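Local coordinates for N-acetyltransferase family protein (Bacillus anthracis, PDB 3LNB) that acetylates arylamines, probably by passing on an acetyl group from acetyl-coenzyme A, and inactivates the antibiotic sulfamethoxazole, at residues Leu110-Val124 with Pro134-Asn146. The protein carries 1 engineered substitution. Sequence-based numbering, arbitrary orientation.
Sequences LMDCGFQVYKVAGTV and PDDGHVIIILHHN. With COA (coenzyme A), chain B.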
loop_
_atom_site.group_PDB
_atom_site.type_symbol
_atom_site.label_atom_id
_atom_site.label_comp_id
_atom_site.label_asym_id
_atom_site.label_seq_id
_atom_site.Cartn_x
_atom_site.Cartn_y
_atom_site.Cartn_z
ATOM N N LEU A 110 -3.634 -12.389 6.230
ATOM C CA LEU A 110 -4.069 -13.420 5.296
ATOM C C LEU A 110 -3.513 -14.800 5.649
ATOM O O LEU A 110 -4.141 -15.818 5.354
ATOM C CB LEU A 110 -3.691 -13.038 3.863
ATOM C CG LEU A 110 -4.406 -11.795 3.314
ATOM C CD1 LEU A 110 -4.016 -11.574 1.853
ATOM C CD2 LEU A 110 -5.916 -11.971 3.438
ATOM N N MET A 111 -2.336 -14.839 6.268
ATOM C CA MET A 111 -1.765 -16.118 6.675
ATOM C C MET A 111 -2.643 -16.658 7.806
ATOM O O MET A 111 -2.990 -17.837 7.821
ATOM C CB MET A 111 -0.320 -15.954 7.162
ATOM C CG MET A 111 0.738 -15.841 6.054
ATOM S SD MET A 111 0.968 -17.359 5.055
ATOM C CE MET A 111 1.901 -18.378 6.211
ATOM N N ASP A 112 -3.006 -15.791 8.748
ATOM C CA ASP A 112 -3.859 -16.204 9.858
ATOM C C ASP A 112 -5.204 -16.690 9.334
ATOM O O ASP A 112 -5.826 -17.576 9.924
ATOM C CB ASP A 112 -4.085 -15.052 10.832
ATOM C CG ASP A 112 -2.923 -14.853 11.778
ATOM O OD1 ASP A 112 -1.961 -15.647 11.718
ATOM O OD2 ASP A 112 -2.980 -13.905 12.587
ATOM N N CYS A 113 -5.644 -16.106 8.224
ATOM C CA CYS A 113 -6.904 -16.485 7.613
ATOM C C CYS A 113 -6.746 -17.752 6.779
ATOM O O CYS A 113 -7.719 -18.271 6.243
ATOM C CB CYS A 113 -7.446 -15.335 6.756
ATOM S SG CYS A 113 -8.110 -13.962 7.737
ATOM N N GLY A 114 -5.514 -18.239 6.669
ATOM C CA GLY A 114 -5.261 -19.470 5.932
ATOM C C GLY A 114 -5.099 -19.398 4.423
ATOM O O GLY A 114 -5.348 -20.388 3.732
ATOM N N PHE A 115 -4.703 -18.243 3.893
ATOM C CA PHE A 115 -4.504 -18.130 2.452
ATOM C C PHE A 115 -3.084 -18.541 2.095
ATOM O O PHE A 115 -2.187 -18.504 2.939
ATOM C CB PHE A 115 -4.726 -16.697 1.957
ATOM C CG PHE A 115 -6.167 -16.274 1.924
ATOM C CD1 PHE A 115 -6.771 -15.718 3.045
ATOM C CD2 PHE A 115 -6.921 -16.434 0.766
ATOM C CE1 PHE A 115 -8.109 -15.323 3.017
ATOM C CE2 PHE A 115 -8.261 -16.046 0.724
ATOM C CZ PHE A 115 -8.858 -15.489 1.849
ATOM N N GLN A 116 -2.898 -18.946 0.841
ATOM C CA GLN A 116 -1.588 -19.324 0.328
ATOM C C GLN A 116 -0.998 -18.017 -0.210
ATOM O O GLN A 116 -1.237 -17.640 -1.364
ATOM C CB GLN A 116 -1.720 -20.331 -0.820
ATOM C CG GLN A 116 -2.185 -21.717 -0.429
ATOM C CD GLN A 116 -2.368 -22.619 -1.646
ATOM O OE1 GLN A 116 -3.489 -22.852 -2.104
ATOM N NE2 GLN A 116 -1.259 -23.112 -2.189
ATOM N N VAL A 117 -0.244 -17.322 0.630
ATOM C CA VAL A 117 0.341 -16.057 0.230
ATOM C C VAL A 117 1.817 -15.946 0.554
ATOM O O VAL A 117 2.325 -16.650 1.419
ATOM C CB VAL A 117 -0.373 -14.878 0.925
ATOM C CG1 VAL A 117 -1.807 -14.759 0.428
ATOM C CG2 VAL A 117 -0.357 -15.080 2.435
ATOM N N TYR A 118 2.502 -15.070 -0.170
ATOM C CA TYR A 118 3.910 -14.790 0.080
ATOM C C TYR A 118 4.228 -13.393 -0.444
ATOM O O TYR A 118 3.529 -12.871 -1.317
ATOM C CB TYR A 118 4.841 -15.845 -0.545
ATOM C CG TYR A 118 4.819 -15.959 -2.050
ATOM C CD1 TYR A 118 3.872 -16.755 -2.699
ATOM C CD2 TYR A 118 5.772 -15.293 -2.830
ATOM C CE1 TYR A 118 3.878 -16.890 -4.091
ATOM C CE2 TYR A 118 5.787 -15.419 -4.218
ATOM C CZ TYR A 118 4.841 -16.216 -4.841
ATOM O OH TYR A 118 4.868 -16.343 -6.207
ATOM N N LYS A 119 5.268 -12.785 0.118
ATOM C CA LYS A 119 5.682 -11.443 -0.260
ATOM C C LYS A 119 6.784 -11.477 -1.310
ATOM O O LYS A 119 7.591 -12.407 -1.340
ATOM C CB LYS A 119 6.204 -10.690 0.973
ATOM C CG LYS A 119 5.222 -10.594 2.133
ATOM C CD LYS A 119 5.817 -9.843 3.324
ATOM C CE LYS A 119 6.906 -10.642 4.026
ATOM N NZ LYS A 119 6.385 -11.918 4.582
ATOM N N VAL A 120 6.808 -10.461 -2.170
ATOM C CA VAL A 120 7.841 -10.343 -3.200
ATOM C C VAL A 120 8.196 -8.869 -3.321
ATOM O O VAL A 120 7.403 -8.002 -2.968
ATOM C CB VAL A 120 7.373 -10.856 -4.594
ATOM C CG1 VAL A 120 6.909 -12.300 -4.495
ATOM C CG2 VAL A 120 6.275 -9.956 -5.153
ATOM N N ALA A 121 9.396 -8.582 -3.803
ATOM C CA ALA A 121 9.799 -7.199 -3.955
ATOM C C ALA A 121 9.346 -6.694 -5.318
ATOM O O ALA A 121 9.093 -7.475 -6.237
ATOM C CB ALA A 121 11.307 -7.074 -3.819
ATOM N N GLY A 122 9.240 -5.379 -5.427
ATOM C CA GLY A 122 8.846 -4.754 -6.674
ATOM C C GLY A 122 9.628 -3.462 -6.808
ATOM O O GLY A 122 10.184 -2.963 -5.831
ATOM N N THR A 123 9.676 -2.931 -8.020
ATOM C CA THR A 123 10.379 -1.691 -8.304
ATOM C C THR A 123 9.377 -0.831 -9.070
ATOM O O THR A 123 8.904 -1.224 -10.137
ATOM C CB THR A 123 11.629 -1.949 -9.184
ATOM O OG1 THR A 123 12.488 -2.895 -8.535
ATOM C CG2 THR A 123 12.399 -0.655 -9.416
ATOM N N VAL A 124 9.046 0.329 -8.513
ATOM C CA VAL A 124 8.077 1.235 -9.134
ATOM C C VAL A 124 8.711 2.086 -10.238
ATOM O O VAL A 124 9.902 2.380 -10.196
ATOM C CB VAL A 124 7.456 2.191 -8.072
ATOM C CG1 VAL A 124 6.452 3.128 -8.727
ATOM C CG2 VAL A 124 6.784 1.387 -6.970
ATOM N N PRO A 134 14.130 3.474 -6.847
ATOM C CA PRO A 134 15.108 2.508 -6.331
ATOM C C PRO A 134 14.681 1.041 -6.393
ATOM O O PRO A 134 13.516 0.711 -6.165
ATOM C CB PRO A 134 15.334 2.982 -4.895
ATOM C CG PRO A 134 15.159 4.467 -5.012
ATOM C CD PRO A 134 13.920 4.566 -5.879
ATOM N N ASP A 135 15.644 0.174 -6.698
ATOM C CA ASP A 135 15.423 -1.270 -6.783
ATOM C C ASP A 135 14.709 -1.808 -5.543
ATOM O O ASP A 135 15.112 -1.532 -4.411
ATOM C CB ASP A 135 16.760 -2.018 -6.930
ATOM C CG ASP A 135 17.366 -1.906 -8.328
ATOM O OD1 ASP A 135 16.730 -1.332 -9.234
ATOM O OD2 ASP A 135 18.497 -2.411 -8.516
ATOM N N ASP A 136 13.656 -2.588 -5.769
ATOM C CA ASP A 136 12.881 -3.198 -4.690
ATOM C C ASP A 136 12.338 -2.225 -3.658
ATOM O O ASP A 136 12.400 -2.501 -2.462
ATOM C CB ASP A 136 13.716 -4.254 -3.966
ATOM C CG ASP A 136 14.285 -5.286 -4.904
ATOM O OD1 ASP A 136 13.666 -5.521 -5.957
ATOM O OD2 ASP A 136 15.341 -5.870 -4.580
ATOM N N GLY A 137 11.813 -1.093 -4.117
ATOM C CA GLY A 137 11.260 -0.106 -3.207
ATOM C C GLY A 137 9.762 -0.287 -2.995
ATOM O O GLY A 137 9.058 0.643 -2.601
ATOM N N HIS A 138 9.269 -1.488 -3.275
ATOM C CA HIS A 138 7.858 -1.800 -3.091
ATOM C C HIS A 138 7.768 -3.253 -2.664
ATOM O O HIS A 138 8.618 -4.062 -3.027
ATOM C CB HIS A 138 7.070 -1.581 -4.391
ATOM C CG HIS A 138 5.588 -1.760 -4.239
ATOM N ND1 HIS A 138 4.924 -1.507 -3.057
ATOM C CD2 HIS A 138 4.635 -2.110 -5.137
ATOM C CE1 HIS A 138 3.626 -1.692 -3.233
ATOM N NE2 HIS A 138 3.424 -2.058 -4.486
ATOM N N VAL A 139 6.749 -3.563 -1.872
ATOM C CA VAL A 139 6.521 -4.914 -1.382
ATOM C C VAL A 139 5.057 -5.244 -1.620
ATOM O O VAL A 139 4.174 -4.472 -1.243
ATOM C CB VAL A 139 6.817 -5.028 0.134
ATOM C CG1 VAL A 139 6.383 -6.392 0.647
ATOM C CG2 VAL A 139 8.308 -4.799 0.401
ATOM N N ILE A 140 4.805 -6.380 -2.260
ATOM C CA ILE A 140 3.441 -6.806 -2.547
ATOM C C ILE A 140 3.235 -8.258 -2.162
ATOM O O ILE A 140 4.184 -8.952 -1.796
ATOM C CB ILE A 140 3.094 -6.639 -4.038
ATOM C CG1 ILE A 140 4.003 -7.523 -4.888
ATOM C CG2 ILE A 140 3.237 -5.174 -4.444
ATOM C CD1 ILE A 140 3.722 -7.438 -6.374
ATOM N N ILE A 141 1.986 -8.707 -2.252
ATOM C CA ILE A 141 1.614 -10.073 -1.909
ATOM C C ILE A 141 1.158 -10.864 -3.127
ATOM O O ILE A 141 0.433 -10.349 -3.975
ATOM C CB ILE A 141 0.444 -10.089 -0.888
ATOM C CG1 ILE A 141 0.895 -9.493 0.446
ATOM C CG2 ILE A 141 -0.070 -11.507 -0.699
ATOM C CD1 ILE A 141 -0.256 -9.190 1.389
ATOM N N ILE A 142 1.593 -12.116 -3.211
ATOM C CA ILE A 142 1.168 -12.989 -4.294
ATOM C C ILE A 142 0.321 -14.068 -3.621
ATOM O O ILE A 142 0.770 -14.722 -2.684
ATOM C CB ILE A 142 2.366 -13.640 -5.023
ATOM C CG1 ILE A 142 3.255 -12.556 -5.639
ATOM C CG2 ILE A 142 1.866 -14.598 -6.096
ATOM C CD1 ILE A 142 2.534 -11.642 -6.615
ATOM N N LEU A 143 -0.911 -14.224 -4.091
ATOM C CA LEU A 143 -1.843 -15.201 -3.536
ATOM C C LEU A 143 -2.153 -16.306 -4.531
ATOM O O LEU A 143 -2.420 -16.035 -5.705
ATOM C CB LEU A 143 -3.167 -14.519 -3.148
ATOM C CG LEU A 143 -4.338 -15.482 -2.872
ATOM C CD1 LEU A 143 -4.188 -16.075 -1.483
ATOM C CD2 LEU A 143 -5.670 -14.759 -2.987
ATOM N N HIS A 144 -2.117 -17.548 -4.058
ATOM C CA HIS A 144 -2.438 -18.685 -4.907
ATOM C C HIS A 144 -3.793 -19.201 -4.453
ATOM O O HIS A 144 -3.956 -19.604 -3.301
ATOM C CB HIS A 144 -1.405 -19.804 -4.773
ATOM C CG HIS A 144 -1.532 -20.854 -5.831
ATOM N ND1 HIS A 144 -1.209 -20.618 -7.151
ATOM C CD2 HIS A 144 -2.014 -22.118 -5.782
ATOM C CE1 HIS A 144 -1.489 -21.691 -7.870
ATOM N NE2 HIS A 144 -1.980 -22.614 -7.063
ATOM N N HIS A 145 -4.761 -19.195 -5.363
ATOM C CA HIS A 145 -6.105 -19.642 -5.034
ATOM C C HIS A 145 -6.760 -20.389 -6.189
ATOM O O HIS A 145 -6.894 -19.855 -7.289
ATOM C CB HIS A 145 -6.969 -18.436 -4.649
ATOM C CG HIS A 145 -8.403 -18.777 -4.396
ATOM N ND1 HIS A 145 -8.811 -19.509 -3.303
ATOM C CD2 HIS A 145 -9.520 -18.528 -5.120
ATOM C CE1 HIS A 145 -10.117 -19.700 -3.365
ATOM N NE2 HIS A 145 -10.571 -19.115 -4.459
ATOM N N ASN A 146 -7.173 -21.627 -5.930
ATOM C CA ASN A 146 -7.826 -22.444 -6.949
ATOM C C ASN A 146 -7.024 -22.503 -8.239
ATOM O O ASN A 146 -7.551 -22.203 -9.318
ATOM C CB ASN A 146 -9.214 -21.891 -7.266
ATOM C CG ASN A 146 -10.196 -22.100 -6.142
ATOM O OD1 ASN A 146 -11.369 -21.732 -6.256
ATOM N ND2 ASN A 146 -9.731 -22.700 -5.046
HETATM N N1A COA B . 6.998 10.560 -1.436
HETATM C C2A COA B . 6.789 11.739 -0.878
HETATM N N3A COA B . 6.007 12.645 -1.439
HETATM C C4A COA B . 5.398 12.387 -2.604
HETATM C C5A COA B . 5.597 11.162 -3.224
HETATM C C6A COA B . 6.424 10.233 -2.603
HETATM N N6A COA B . 6.630 9.038 -3.150
HETATM N N7A COA B . 4.878 11.157 -4.341
HETATM C C8A COA B . 4.249 12.328 -4.423
HETATM N N9A COA B . 4.557 13.079 -3.367
HETATM C C1B COA B . 3.970 14.401 -3.047
HETATM C C2B COA B . 4.195 15.448 -4.137
HETATM O O2B COA B . 5.507 16.004 -4.017
HETATM C C3B COA B . 3.135 16.479 -3.753
HETATM O O3B COA B . 3.670 17.436 -2.833
HETATM P P3B COA B . 3.130 18.951 -2.885
HETATM O O7A COA B . 1.655 19.019 -2.988
HETATM O O8A COA B . 3.693 19.681 -1.566
HETATM O O9A COA B . 3.867 19.622 -4.149
HETATM C C4B COA B . 2.048 15.640 -3.077
HETATM O O4B COA B . 2.539 14.290 -3.042
HETATM C C5B COA B . 0.748 15.662 -3.881
HETATM O O5B COA B . 0.967 15.099 -5.175
HETATM P P1A COA B . -0.186 15.202 -6.290
HETATM O O1A COA B . 0.300 14.284 -7.519
HETATM O O2A COA B . -0.428 16.604 -6.697
HETATM O O3A COA B . -1.497 14.533 -5.639
HETATM P P2A COA B . -1.756 12.947 -5.549
HETATM O O4A COA B . -2.564 12.564 -6.886
HETATM O O5A COA B . -2.523 12.617 -4.326
HETATM O O6A COA B . -0.337 12.191 -5.641
HETATM C CBP COA B . 0.362 10.274 -4.266
HETATM C CCP COA B . 0.380 11.793 -4.468
HETATM C CDP COA B . -1.055 9.820 -3.912
HETATM C CEP COA B . 1.314 9.912 -3.124
HETATM C CAP COA B . 0.831 9.580 -5.547
HETATM O OAP COA B . 2.133 10.056 -5.896
HETATM C C9P COA B . 0.901 8.062 -5.368
HETATM O O9P COA B . -0.122 7.382 -5.300
HETATM N N8P COA B . 2.137 7.570 -5.307
HETATM C C7P COA B . 2.425 6.135 -5.159
HETATM C C6P COA B . 3.570 5.924 -4.165
HETATM C C5P COA B . 4.161 4.517 -4.294
HETATM O O5P COA B . 4.868 4.223 -5.255
HETATM N N4P COA B . 3.874 3.673 -3.306
HETATM C C3P COA B . 4.371 2.289 -3.308
HETATM C C2P COA B . 5.830 2.228 -2.849
HETATM S S1P COA B . 6.071 2.603 -1.073
HETATM O O HOH W 1 -4.987 -19.213 -0.852
HETATM O O HOH W 2 10.709 1.073 -6.079
#
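Y118 and I142 exchange two backbone hydrogen bonds, I142 N to Y118 O at 2.8 Å and Y118 N to I142 O at 3.1 Å, and V120 with I140 repeats the exchange, which identifies 116-124 and 138-145 as antiparallel arms of a β hairpin. Toward the hairpin turn the pairing deteriorates: G122 N reaches H138 O at 2.8 Å from above the carbonyl plane, and the return bond from H138 N to G122 O is weak. Beyond it, T123 takes over with its side chain. Its OG1, beside the backbone N (chi1 -57°), accepts D136 N at 3.0 Å in a nearly straight bond (168°), tying the strand to the type II turn 134-137. A water beside this turn accepts from V124 N and donates to P134 O; at the far end H144 N bonds Q116 O directly, and a water that accepts from Q116 N and donates to H144 O stands in for the return bond. The carboxylates of D135 and D136 form salt bridges outside the hairpin, with K188 and K230 respectively. Between the apolar groups, I142 CB sits over one face of the Y118 ring, 3.8 Å from its centroid, while V120 CG2 presses on I140 CG1 at a tight 3.3 Å. The H138 ring has coenzyme A C3P over one face, and its NE2 is hydrogen-bonded to D153, consistent with the Cys-His-Asp triad of arylamine N-acetyltransferases, with C99 as the cysteine. V117, V139 and I141 pack on helix 99-112, whereas Y118 and I140 meet strand 216-225, which flanks strand 116-126; strand 148-152 borders the other arm.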